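Local coordinates for oxalate biosynthetic component 1 (PDB 5IKY), which works as a bifunctional enzyme of quorum sensing-dependent oxalate production, a serine hydrolase of alpha/beta-hydrolase type with additional lyase activity, at residues 22-27 against 242-247; 103-107 against 183-187. One frame throughout, in Å; residues are numbered along the deposited sequence.

In the fold
The chain opens with strand 4-9 of a parallel sheet that is consistent with a TIM barrel, then leaves it for a long excursion through small antiparallel sheets before strand 223-226 brings it back. Interaction 1 closes the wide loop around this excursion: 22-27, near its start, meets 242-247, which lies between strands 223-226 and 275-278 of the parallel sheet. Interaction 2 falls wholly within that loop and closes a shorter one, from 103-107 to 183-187, so the two do not cross. Their centres are about 16 Å apart, and they meet where F26 CE2 packs on C187 CB at 3.8 Å. Interaction 1 thus joins the excursion to a connection of the parallel sheet, while interaction 2 is internal to the excursion.

Interaction 1 (22-27 against 242-247); sequences LEPKFI and LNTPIG
E23 supplies the polar part of the contact and P24 the centre of the apolar part. The backbone N of G247 donates to E23 OE2 at 2.8 Å, with a bent N-H...O angle of 137°. The donor approaches from above the carboxylate, 47° out of its plane. The E23 chain runs straight beyond CG, which lies anti to the carbonyl carbon (chi1 -79°), and this reach carries the acid past I246 to the glycine. On the way E23 CG passes P245 O, and OE1 lies 3.9 Å from I246 CG2.

The apolar contacts spread from the pyrrolidine ring of P24. Its CG rests against I246 CD1 at 3.5 Å, and its CD faces T244 CB at 3.9 Å. From the L242 side, CD1 touches both CB and CG of the ring and also reaches I27 CG1, 4.1 Å away. T244 turns its methyl rather than its hydroxyl to the other segment: CG2 sits 3.7 Å from L22 O, while OG1 bonds to the amide oxygen of N243.

L47 of helix 37-49 packs on both I27 and I246, and H157 of strand 156-160 lies against P24. Strand 26-28 pairs with strand 190-192, and strand 246-248 with strand 235-237, so the contact joins two separate antiparallel sheets.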
ATOM      1  N   LEU A  22     -27.661  -2.979  11.165  1.00 49.28           N
ATOM      2  CA  LEU A  22     -28.785  -2.054  11.216  1.00 55.07           C
ATOM      3  C   LEU A  22     -30.123  -2.752  10.981  1.00 55.22           C
ATOM      4  O   LEU A  22     -31.138  -2.099  10.743  1.00 79.94           O
ATOM      5  CB  LEU A  22     -28.586  -0.933  10.194  1.00 51.49           C
ATOM      6  CG  LEU A  22     -27.287  -0.143  10.361  1.00 52.32           C
ATOM      7  CD1 LEU A  22     -27.219   1.008   9.371  1.00 50.08           C
ATOM      8  CD2 LEU A  22     -27.150   0.363  11.791  1.00 50.05           C
ATOM      9  N   GLU A  23     -30.119  -4.078  11.047  1.00 54.60           N
ATOM     10  CA  GLU A  23     -31.351  -4.854  10.997  1.00 54.04           C
ATOM     11  C   GLU A  23     -31.796  -5.203  12.408  1.00 55.29           C
ATOM     12  O   GLU A  23     -30.957  -5.423  13.284  1.00 65.14           O
ATOM     13  CB  GLU A  23     -31.163  -6.133  10.179  1.00 57.87           C
ATOM     14  CG  GLU A  23     -31.201  -5.942   8.677  1.00 68.57           C
ATOM     15  CD  GLU A  23     -31.179  -7.260   7.929  1.00 71.76           C
ATOM     16  OE1 GLU A  23     -31.241  -8.321   8.589  1.00 85.41           O
ATOM     17  OE2 GLU A  23     -31.100  -7.236   6.684  1.00 77.04           O
ATOM     18  N   PRO A  24     -33.117  -5.246  12.639  1.00 57.83           N
ATOM     19  CA  PRO A  24     -33.638  -5.694  13.935  1.00 66.36           C
ATOM     20  C   PRO A  24     -33.130  -7.091  14.290  1.00 62.45           C
ATOM     21  O   PRO A  24     -32.964  -7.929  13.404  1.00 51.65           O
ATOM     22  CB  PRO A  24     -35.162  -5.689  13.737  1.00 65.21           C
ATOM     23  CG  PRO A  24     -35.399  -5.349  12.292  1.00 63.96           C
ATOM     24  CD  PRO A  24     -34.170  -4.679  11.785  1.00 66.67           C
ATOM     25  N   LYS A  25     -32.874  -7.324  15.573  1.00 56.05           N
ATOM     26  CA  LYS A  25     -32.309  -8.589  16.024  1.00 64.68           C
ATOM     27  C   LYS A  25     -33.295  -9.367  16.890  1.00 64.27           C
ATOM     28  O   LYS A  25     -32.970 -10.433  17.414  1.00 72.25           O
ATOM     29  CB  LYS A  25     -31.009  -8.339  16.787  1.00 66.14           C
ATOM     30  CG  LYS A  25     -29.900  -7.763  15.923  1.00 67.03           C
ATOM     31  CD  LYS A  25     -29.453  -8.767  14.872  1.00 64.49           C
ATOM     32  CE  LYS A  25     -29.110  -8.084  13.558  1.00 62.49           C
ATOM     33  NZ  LYS A  25     -28.160  -6.957  13.749  1.00 58.29           N
ATOM     34  N   PHE A  26     -34.499  -8.827  17.036  1.00 69.18           N
ATOM     35  CA  PHE A  26     -35.542  -9.488  17.810  1.00 64.19           C
ATOM     36  C   PHE A  26     -36.922  -9.146  17.270  1.00 65.42           C
ATOM     37  O   PHE A  26     -37.224  -7.984  17.003  1.00 60.82           O
ATOM     38  CB  PHE A  26     -35.448  -9.102  19.289  1.00 56.90           C
ATOM     39  CG  PHE A  26     -36.533  -9.701  20.144  1.00 72.21           C
ATOM     40  CD1 PHE A  26     -36.490 -11.038  20.505  1.00 60.71           C
ATOM     41  CD2 PHE A  26     -37.593  -8.925  20.588  1.00 85.99           C
ATOM     42  CE1 PHE A  26     -37.485 -11.593  21.288  1.00 71.32           C
ATOM     43  CE2 PHE A  26     -38.595  -9.475  21.375  1.00 63.51           C
ATOM     44  CZ  PHE A  26     -38.539 -10.810  21.726  1.00 74.26           C
ATOM     45  N   ILE A  27     -37.754 -10.168  17.101  1.00 67.09           N
ATOM     46  CA  ILE A  27     -39.136  -9.965  16.692  1.00 70.00           C
ATOM     47  C   ILE A  27     -40.084 -10.572  17.715  1.00 68.52           C
ATOM     48  O   ILE A  27     -40.166 -11.796  17.838  1.00 80.14           O
ATOM     49  CB  ILE A  27     -39.420 -10.576  15.317  1.00 63.67           C
ATOM     50  CG1 ILE A  27     -38.498  -9.960  14.267  1.00 62.17           C
ATOM     51  CG2 ILE A  27     -40.876 -10.358  14.935  1.00 61.11           C
ATOM     52  CD1 ILE A  27     -38.655 -10.571  12.899  1.00 68.61           C
ATOM     53  N   LEU A 242     -42.151  -2.944  12.166  1.00 61.23           N
ATOM     54  CA  LEU A 242     -40.726  -2.671  12.004  1.00 59.85           C
ATOM     55  C   LEU A 242     -40.450  -1.909  10.711  1.00 57.24           C
ATOM     56  O   LEU A 242     -40.890  -2.318   9.637  1.00 63.69           O
ATOM     57  CB  LEU A 242     -39.928  -3.976  12.030  1.00 57.28           C
ATOM     58  CG  LEU A 242     -39.893  -4.699  13.379  1.00 62.64           C
ATOM     59  CD1 LEU A 242     -39.169  -6.030  13.258  1.00 63.14           C
ATOM     60  CD2 LEU A 242     -39.239  -3.824  14.438  1.00 57.52           C
ATOM     61  N   ASN A 243     -39.722  -0.801  10.814  1.00 57.12           N
ATOM     62  CA  ASN A 243     -39.464   0.039   9.648  1.00 56.76           C
ATOM     63  C   ASN A 243     -38.244  -0.408   8.850  1.00 55.31           C
ATOM     64  O   ASN A 243     -37.851   0.247   7.886  1.00 69.65           O
ATOM     65  CB  ASN A 243     -39.307   1.508  10.064  1.00 57.48           C
ATOM     66  CG  ASN A 243     -38.153   1.738  11.029  1.00 68.46           C
ATOM     67  OD1 ASN A 243     -37.178   0.984  11.061  1.00 67.29           O
ATOM     68  ND2 ASN A 243     -38.259   2.800  11.819  1.00 58.09           N
ATOM     69  N   THR A 244     -37.642  -1.518   9.263  1.00 54.58           N
ATOM     70  CA  THR A 244     -36.518  -2.090   8.535  1.00 53.24           C
ATOM     71  C   THR A 244     -36.753  -3.573   8.277  1.00 65.25           C
ATOM     72  O   THR A 244     -36.960  -4.344   9.214  1.00 66.15           O
ATOM     73  CB  THR A 244     -35.191  -1.906   9.295  1.00 66.06           C
ATOM     74  OG1 THR A 244     -34.935  -0.510   9.480  1.00 61.53           O
ATOM     75  CG2 THR A 244     -34.042  -2.522   8.516  1.00 51.36           C
ATOM     76  N   PRO A 245     -36.724  -3.976   6.999  1.00 61.85           N
ATOM     77  CA  PRO A 245     -36.977  -5.371   6.632  1.00 51.88           C
ATOM     78  C   PRO A 245     -35.818  -6.291   6.995  1.00 58.54           C
ATOM     79  O   PRO A 245     -34.692  -5.822   7.161  1.00 58.79           O
ATOM     80  CB  PRO A 245     -37.162  -5.303   5.115  1.00 52.91           C
ATOM     81  CG  PRO A 245     -36.330  -4.136   4.700  1.00 58.08           C
ATOM     82  CD  PRO A 245     -36.450  -3.135   5.819  1.00 68.04           C
ATOM     83  N   ILE A 246     -36.094  -7.586   7.116  1.00 57.40           N
ATOM     84  CA  ILE A 246     -35.052  -8.565   7.412  1.00 51.73           C
ATOM     85  C   ILE A 246     -34.480  -9.163   6.131  1.00 61.72           C
ATOM     86  O   ILE A 246     -35.214  -9.711   5.310  1.00 62.29           O
ATOM     87  CB  ILE A 246     -35.579  -9.708   8.294  1.00 62.01           C
ATOM     88  CG1 ILE A 246     -36.321  -9.149   9.508  1.00 58.95           C
ATOM     89  CG2 ILE A 246     -34.434 -10.617   8.723  1.00 51.72           C
ATOM     90  CD1 ILE A 246     -35.434  -8.391  10.464  1.00 53.87           C
ATOM     91  N   GLY A 247     -33.167  -9.054   5.963  1.00 53.14           N
ATOM     92  CA  GLY A 247     -32.508  -9.609   4.797  1.00 50.83           C
ATOM     93  C   GLY A 247     -32.359 -11.113   4.901  1.00 55.87           C
ATOM     94  O   GLY A 247     -31.815 -11.625   5.881  1.00 57.66           O
TER

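Interaction 2 (103-107 against 183-187); sequences TQTSP and GWRMC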
ATOM      1  N   THR A 103     -46.476   4.424  21.217  1.00110.28           N
ATOM      2  CA  THR A 103     -46.455   5.662  21.982  1.00109.57           C
ATOM      3  C   THR A 103     -45.411   5.565  23.087  1.00103.59           C
ATOM      4  O   THR A 103     -44.877   6.575  23.548  1.00 98.86           O
ATOM      5  CB  THR A 103     -47.828   5.966  22.584  1.00109.62           C
ATOM      6  OG1 THR A 103     -48.323   4.795  23.245  1.00118.36           O
ATOM      7  CG2 THR A 103     -48.802   6.364  21.488  1.00 90.90           C
ATOM      8  N   GLN A 104     -45.135   4.336  23.512  1.00 99.08           N
ATOM      9  CA  GLN A 104     -44.008   4.053  24.391  1.00108.27           C
ATOM     10  C   GLN A 104     -42.714   4.245  23.614  1.00114.40           C
ATOM     11  O   GLN A 104     -42.600   3.792  22.477  1.00142.54           O
ATOM     12  CB  GLN A 104     -44.096   2.628  24.938  1.00121.61           C
ATOM     13  CG  GLN A 104     -42.783   2.083  25.481  1.00121.03           C
ATOM     14  CD  GLN A 104     -42.571   0.625  25.127  1.00124.43           C
ATOM     15  OE1 GLN A 104     -43.241   0.086  24.247  1.00139.65           O
ATOM     16  NE2 GLN A 104     -41.635  -0.021  25.810  1.00116.18           N
ATOM     17  N   THR A 105     -41.738   4.917  24.216  1.00115.35           N
ATOM     18  CA  THR A 105     -40.470   5.147  23.535  1.00131.29           C
ATOM     19  C   THR A 105     -39.292   5.080  24.507  1.00120.37           C
ATOM     20  O   THR A 105     -39.377   5.554  25.641  1.00124.15           O
ATOM     21  CB  THR A 105     -40.467   6.510  22.805  1.00138.02           C
ATOM     22  OG1 THR A 105     -41.565   6.560  21.886  1.00155.34           O
ATOM     23  CG2 THR A 105     -39.172   6.707  22.028  1.00112.49           C
ATOM     24  N   SER A 106     -38.199   4.481  24.042  1.00107.12           N
ATOM     25  CA  SER A 106     -36.987   4.297  24.833  1.00 97.00           C
ATOM     26  C   SER A 106     -36.120   5.559  24.813  1.00 84.07           C
ATOM     27  O   SER A 106     -36.415   6.496  24.069  1.00 72.12           O
ATOM     28  CB  SER A 106     -36.202   3.094  24.297  1.00109.14           C
ATOM     29  OG  SER A 106     -36.989   1.916  24.322  1.00122.42           O
ATOM     30  N   PRO A 107     -35.062   5.600  25.646  1.00 77.70           N
ATOM     31  CA  PRO A 107     -34.104   6.708  25.542  1.00 74.09           C
ATOM     32  C   PRO A 107     -33.486   6.814  24.152  1.00 69.58           C
ATOM     33  O   PRO A 107     -33.188   5.794  23.529  1.00 64.02           O
ATOM     34  CB  PRO A 107     -33.039   6.347  26.578  1.00 79.44           C
ATOM     35  CG  PRO A 107     -33.771   5.560  27.593  1.00 94.54           C
ATOM     36  CD  PRO A 107     -34.806   4.771  26.838  1.00 80.98           C
ATOM     37  N   GLY A 183     -31.627   2.123  29.625  1.00 73.30           N
ATOM     38  CA  GLY A 183     -32.597   1.999  28.551  1.00 74.36           C
ATOM     39  C   GLY A 183     -32.988   0.595  28.122  1.00 75.07           C
ATOM     40  O   GLY A 183     -33.940   0.430  27.360  1.00 87.48           O
ATOM     41  N   TRP A 184     -32.261  -0.417  28.587  1.00 70.72           N
ATOM     42  CA  TRP A 184     -32.613  -1.799  28.269  1.00 69.83           C
ATOM     43  C   TRP A 184     -33.887  -2.190  29.011  1.00 66.37           C
ATOM     44  O   TRP A 184     -34.159  -1.676  30.095  1.00 72.98           O
ATOM     45  CB  TRP A 184     -31.482  -2.761  28.635  1.00 71.54           C
ATOM     46  CG  TRP A 184     -30.197  -2.553  27.886  1.00 75.71           C
ATOM     47  CD1 TRP A 184     -29.386  -1.456  27.929  1.00 62.62           C
ATOM     48  CD2 TRP A 184     -29.553  -3.491  27.013  1.00 63.09           C
ATOM     49  NE1 TRP A 184     -28.289  -1.645  27.124  1.00 61.42           N
ATOM     50  CE2 TRP A 184     -28.368  -2.887  26.551  1.00 60.34           C
ATOM     51  CE3 TRP A 184     -29.871  -4.780  26.571  1.00 61.91           C
ATOM     52  CZ2 TRP A 184     -27.500  -3.526  25.670  1.00 61.06           C
ATOM     53  CZ3 TRP A 184     -29.007  -5.413  25.697  1.00 63.23           C
ATOM     54  CH2 TRP A 184     -27.836  -4.787  25.255  1.00 66.88           C
ATOM     55  N   ARG A 185     -34.663  -3.102  28.434  1.00 69.95           N
ATOM     56  CA  ARG A 185     -35.909  -3.522  29.064  1.00 66.71           C
ATOM     57  C   ARG A 185     -36.311  -4.949  28.690  1.00 70.77           C
ATOM     58  O   ARG A 185     -35.865  -5.488  27.678  1.00 74.80           O
ATOM     59  CB  ARG A 185     -37.028  -2.543  28.701  1.00 72.85           C
ATOM     60  CG  ARG A 185     -37.464  -2.592  27.249  1.00 88.33           C
ATOM     61  CD  ARG A 185     -38.195  -1.315  26.869  1.00 99.92           C
ATOM     62  NE  ARG A 185     -38.842  -0.693  28.021  1.00114.91           N
ATOM     63  CZ  ARG A 185     -39.330   0.544  28.027  1.00123.74           C
ATOM     64  NH1 ARG A 185     -39.904   1.028  29.121  1.00112.10           N
ATOM     65  NH2 ARG A 185     -39.242   1.300  26.940  1.00119.20           N
ATOM     66  N   MET A 186     -37.160  -5.548  29.522  1.00 78.30           N
ATOM     67  CA  MET A 186     -37.579  -6.938  29.358  1.00 80.50           C
ATOM     68  C   MET A 186     -38.488  -7.141  28.149  1.00 76.20           C
ATOM     69  O   MET A 186     -39.250  -6.249  27.775  1.00 82.66           O
ATOM     70  CB  MET A 186     -38.292  -7.426  30.622  1.00 82.41           C
ATOM     71  CG  MET A 186     -37.451  -7.337  31.884  1.00 79.44           C
ATOM     72  SD  MET A 186     -36.085  -8.514  31.900  1.00116.37           S
ATOM     73  CE  MET A 186     -36.977 -10.064  31.807  1.00102.99           C
ATOM     74  N   CYS A 187     -38.409  -8.326  27.552  1.00 65.98           N
ATOM     75  CA  CYS A 187     -39.217  -8.658  26.384  1.00 68.37           C
ATOM     76  C   CYS A 187     -40.078  -9.887  26.634  1.00 73.36           C
ATOM     77  O   CYS A 187     -39.834 -10.646  27.573  1.00 72.28           O
ATOM     78  CB  CYS A 187     -38.330  -8.908  25.162  1.00 63.65           C
ATOM     79  SG  CYS A 187     -36.899  -7.832  25.039  1.00 78.88           S
TER
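A small three-stranded antiparallel sheet in the N-terminal region of the protein ends in the short edge strand 185-186, and the loop 103-107 lies beside this strand at the protein surface. R185 reaches across toward the loop, and Q104 extends to meet it. The two side chains meet at their flat ends: one end of the Q104 amide lies over a face of the guanidinium, toward its rim, and the two planes are inclined by 61°. The amide is therefore tilted against the guanidinium rather than stacked flat on it. Further back along the glutamine, CG lies 3.9 Å from R185 NH2.

The same NH2 also faces the loop at the edge of the guanidinium. S106 OG stands near the guanidinium plane, 3.5 Å from R185 NH2, and T105 O, also near that plane, is more distant from NH2 at 4.4 Å. R185 holds CG between its backbone N and carbonyl carbon (chi1 70°), and a bend at chi3 turns one face of the guanidinium to the Q104 amide and leaves its NH2 edge toward S106.

A second, apolar point of contact involves P107 and G183. Both CG and CD of the proline ring approach G183 CA at 3.9 Å. The positive phi of G183 (103°) suits a glycine, and with no side chain there the ring packs directly on the main chain.

Beyond the contact, P107 O accepts a hydrogen bond from R62 NH2, tying the loop to the central strand 60-64 of the sheet, and R185 pairs through its backbone with V61 of that strand. W184 points away from the loop and packs against strands 60-64 and 156-160 and L179 of helix 176-181.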